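Local coordinates for protein putative oxidoreductase (Yersinia pestis, PDB 3KUX) that is probably an NAD(P)-dependent oxidoreductase, pairing an NAD-binding Rossmann domain with a C-terminal alpha/beta domain, though its substrate is not established, at residues G336-S339 with D340-K343; L219-P222 with G223-V226. All blocks are in the same frame, centred on the assembly; numbering follows the deposited sequence.

Interaction 1 of 2, residues G336-S339 with D340-K343; sequences GIAS and DQQK
With chi1 of -58°, I337 sets CG2 anti to its own backbone N and beside the carbonyl carbon, where it touches the amide of Q341, whose CG stands beside the backbone N (chi1 -66°) and carries an extended chain back across the preceding turn. The two side chains meet at an oblique angle, the I337 methyl CG2 lying 3.4 Å from Q341 OE1, while Q341 NE2 passes 3.6 Å from A338 CA. Beneath them run ordinary helical bonds: D340 N to G336 O, Q341 N to I337 O (2.9 Å) and Q342 N to A338 O (2.9 Å).

On another side of the helix, K343 NZ meets D340 OD1 at 3.1 Å from above the carboxylate plane, in a salt bridge, although the path of the lysine chain is less certain. The same OD1 accepts the backbone N-H of L202, so two donors restrain this carboxylate. S339 OG also bonds to the strand 197-203, at V200 N, and to K344 O. K343, with positive phi, is the C-prime residue where the chain leaves the helix: K344 N turns back to S339 O and K343 N to D340 O, the latter bond weak and less sure, the signature of a Schellman motif ending helix 323-342.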
loop_
_atom_site.group_PDB
_atom_site.type_symbol
_atom_site.label_atom_id
_atom_site.label_comp_id
_atom_site.label_asym_id
_atom_site.label_seq_id
_atom_site.Cartn_x
_atom_site.Cartn_y
_atom_site.Cartn_z
ATOM N N GLY A 336 16.788 -2.206 -5.251
ATOM C CA GLY A 336 16.838 -0.850 -5.785
ATOM C C GLY A 336 18.034 -0.104 -5.228
ATOM O O GLY A 336 18.775 0.546 -5.972
ATOM N N ILE A 337 18.220 -0.208 -3.912
ATOM C CA ILE A 337 19.364 0.387 -3.226
ATOM C C ILE A 337 20.676 -0.130 -3.795
ATOM O O ILE A 337 21.579 0.649 -4.084
ATOM C CB ILE A 337 19.356 0.073 -1.718
ATOM C CG1 ILE A 337 18.061 0.566 -1.066
ATOM C CG2 ILE A 337 20.581 0.681 -1.036
ATOM C CD1 ILE A 337 17.950 2.065 -1.011
ATOM N N ALA A 338 20.786 -1.447 -3.934
ATOM C CA ALA A 338 21.997 -2.051 -4.478
ATOM C C ALA A 338 22.223 -1.553 -5.895
ATOM O O ALA A 338 23.312 -1.085 -6.233
ATOM C CB ALA A 338 21.892 -3.563 -4.464
ATOM N N SER A 339 21.181 -1.653 -6.718
ATOM C CA SER A 339 21.252 -1.224 -8.112
ATOM C C SER A 339 21.729 0.210 -8.212
ATOM O O SER A 339 22.522 0.551 -9.086
ATOM C CB SER A 339 19.891 -1.363 -8.796
ATOM O OG SER A 339 19.782 -0.477 -9.901
ATOM N N ASP A 340 21.241 1.052 -7.311
ATOM C CA ASP A 340 21.631 2.450 -7.314
ATOM C C ASP A 340 23.097 2.594 -6.932
ATOM O O ASP A 340 23.817 3.406 -7.507
ATOM C CB ASP A 340 20.763 3.263 -6.360
ATOM C CG ASP A 340 21.191 4.707 -6.293
ATOM O OD1 ASP A 340 20.987 5.433 -7.288
ATOM O OD2 ASP A 340 21.749 5.113 -5.253
ATOM N N GLN A 341 23.534 1.805 -5.957
ATOM C CA GLN A 341 24.917 1.851 -5.513
ATOM C C GLN A 341 25.865 1.483 -6.645
ATOM O O GLN A 341 26.942 2.068 -6.781
ATOM C CB GLN A 341 25.125 0.915 -4.328
ATOM C CG GLN A 341 24.388 1.335 -3.082
ATOM C CD GLN A 341 24.362 0.246 -2.032
ATOM O OE1 GLN A 341 24.003 0.485 -0.878
ATOM N NE2 GLN A 341 24.741 -0.964 -2.427
ATOM N N GLN A 342 25.460 0.514 -7.460
ATOM C CA GLN A 342 26.300 0.031 -8.549
ATOM C C GLN A 342 25.982 0.722 -9.870
ATOM O O GLN A 342 26.697 0.549 -10.854
ATOM C CB GLN A 342 26.145 -1.482 -8.717
ATOM C CG GLN A 342 26.353 -2.292 -7.443
ATOM C CD GLN A 342 26.038 -3.773 -7.632
ATOM O OE1 GLN A 342 26.181 -4.324 -8.728
ATOM N NE2 GLN A 342 25.607 -4.423 -6.560
ATOM N N LYS A 343 24.914 1.508 -9.892
ATOM C CA LYS A 343 24.433 2.079 -11.145
ATOM C C LYS A 343 24.334 0.969 -12.187
ATOM O O LYS A 343 24.823 1.106 -13.308
ATOM C CB LYS A 343 25.367 3.184 -11.657
ATOM C CG LYS A 343 25.836 4.197 -10.616
ATOM C CD LYS A 343 24.686 4.805 -9.814
ATOM C CE LYS A 343 23.697 5.564 -10.688
ATOM N NZ LYS A 343 22.564 6.100 -9.871
#

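Interaction 2 of 2, residues L219-P222 with G223-V226; sequences LSYP and GQRV
Y221 and V226 meet through the ring atom CE2 and the methyl CG2, 3.6 Å apart, with the valine approaching the ring obliquely. Beside them L219 CB faces V226 CB at 4.0 Å, and toward the turn Y221 CB rests 3.6 Å from Q224 CB, so these four side chains share one face of the hairpin. On the other face S220 OG lies over the guanidinium of R225, 3.3 Å from NE, without forming a hydrogen bond. That NE instead turns to Q224 O (2.9 Å), to which the bends at chi2 and chi3 of R225 bring it back. Y221 N reaches the same oxygen from the opposite side of the carbonyl plane, giving Q224 O two donors.

Backbone pairing sets this spacing: L219 N to V226 O (2.8 Å) and V226 N to L219 O join one hydrogen-bonded pair, and Q224 N returns to Y221 O (2.9 Å). Further out, F192 of helix 176-192 packs on Y221, Q224 and V226, and Y221 OH bonds to G193 O. Adjacent strands 197-203 and 148-156 flank the pair. P222 and G223, the latter with positive phi, form the two-residue loop of an antiparallel beta hairpin, closed by a type II turn from Y221 to Q224.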
loop_
_atom_site.group_PDB
_atom_site.type_symbol
_atom_site.label_atom_id
_atom_site.label_comp_id
_atom_site.label_asym_id
_atom_site.label_seq_id
_atom_site.Cartn_x
_atom_site.Cartn_y
_atom_site.Cartn_z
ATOM N N LEU A 219 11.929 -1.410 -14.563
ATOM C CA LEU A 219 11.804 -2.864 -14.457
ATOM C C LEU A 219 11.686 -3.448 -15.851
ATOM O O LEU A 219 10.826 -3.038 -16.632
ATOM C CB LEU A 219 10.581 -3.251 -13.627
ATOM C CG LEU A 219 10.621 -2.933 -12.131
ATOM C CD1 LEU A 219 10.743 -1.429 -11.897
ATOM C CD2 LEU A 219 9.392 -3.485 -11.429
ATOM N N SER A 220 12.549 -4.407 -16.161
ATOM C CA SER A 220 12.654 -4.932 -17.520
ATOM C C SER A 220 12.044 -6.334 -17.693
ATOM O O SER A 220 12.335 -7.257 -16.924
ATOM C CB SER A 220 14.118 -4.921 -17.969
ATOM O OG SER A 220 14.209 -4.920 -19.382
ATOM N N TYR A 221 11.199 -6.479 -18.711
ATOM C CA TYR A 221 10.581 -7.762 -19.047
ATOM C C TYR A 221 10.802 -8.090 -20.528
ATOM O O TYR A 221 10.993 -7.194 -21.349
ATOM C CB TYR A 221 9.071 -7.715 -18.812
ATOM C CG TYR A 221 8.609 -7.342 -17.424
ATOM C CD1 TYR A 221 8.056 -8.297 -16.579
ATOM C CD2 TYR A 221 8.686 -6.034 -16.971
ATOM C CE1 TYR A 221 7.615 -7.965 -15.314
ATOM C CE2 TYR A 221 8.243 -5.687 -15.707
ATOM C CZ TYR A 221 7.711 -6.657 -14.884
ATOM O OH TYR A 221 7.272 -6.323 -13.626
ATOM N N PRO A 222 10.754 -9.381 -20.881
ATOM C CA PRO A 222 10.742 -9.725 -22.293
ATOM C C PRO A 222 9.649 -8.945 -23.025
ATOM O O PRO A 222 8.460 -9.171 -22.792
ATOM C CB PRO A 222 10.396 -11.216 -22.283
ATOM C CG PRO A 222 10.863 -11.706 -20.964
ATOM C CD PRO A 222 10.664 -10.570 -20.011
ATOM N N GLY A 223 10.050 -8.028 -23.894
ATOM C CA GLY A 223 9.097 -7.280 -24.700
ATOM C C GLY A 223 8.250 -6.298 -23.916
ATOM O O GLY A 223 7.200 -5.868 -24.393
ATOM N N GLN A 224 8.701 -5.940 -22.714
ATOM C CA GLN A 224 7.987 -4.965 -21.880
ATOM C C GLN A 224 8.930 -4.088 -21.067
ATOM O O GLN A 224 10.020 -4.525 -20.695
ATOM C CB GLN A 224 7.026 -5.674 -20.928
ATOM C CG GLN A 224 5.926 -6.433 -21.631
ATOM C CD GLN A 224 4.943 -7.046 -20.667
ATOM O OE1 GLN A 224 3.759 -6.716 -20.683
ATOM N NE2 GLN A 224 5.427 -7.942 -19.812
ATOM N N ARG A 225 8.507 -2.854 -20.797
ATOM C CA ARG A 225 9.210 -1.985 -19.850
ATOM C C ARG A 225 8.237 -1.355 -18.857
ATOM O O ARG A 225 7.134 -0.941 -19.225
ATOM C CB ARG A 225 9.983 -0.879 -20.569
ATOM C CG ARG A 225 11.047 -1.364 -21.531
ATOM C CD ARG A 225 12.117 -2.201 -20.862
ATOM N NE ARG A 225 12.431 -3.355 -21.704
ATOM C CZ ARG A 225 13.422 -3.399 -22.588
ATOM N NH1 ARG A 225 14.228 -2.361 -22.740
ATOM N NH2 ARG A 225 13.612 -4.488 -23.316
ATOM N N VAL A 226 8.656 -1.284 -17.598
ATOM C CA VAL A 226 7.881 -0.620 -16.557
ATOM C C VAL A 226 8.705 0.495 -15.916
ATOM O O VAL A 226 9.808 0.252 -15.434
ATOM C CB VAL A 226 7.458 -1.615 -15.464
ATOM C CG1 VAL A 226 6.973 -0.878 -14.227
ATOM C CG2 VAL A 226 6.387 -2.563 -15.990
#

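Overall arrangement
Interactions 1 and 2 illustrate how local closures, one ending a helix and one reversing the chain between two strands, can sit in the same layered domain without meeting. Their centres are 18 Å apart and their nearest atoms about 9 Å. Strand 197-203 links them: it pairs with strand 214-221 of the hairpin and receives I337, S339 and D340 from the helix end. Helix 176-192 is shared as well, touching I337 through W177 and Y178, and the hairpin through L185 and F192. Both belong to the C-terminal alpha/beta domain, the centre of each about 23 Å from the centre of the chain, whereas the cofactor would be expected at the separate parallel sheet of the Rossmann domain.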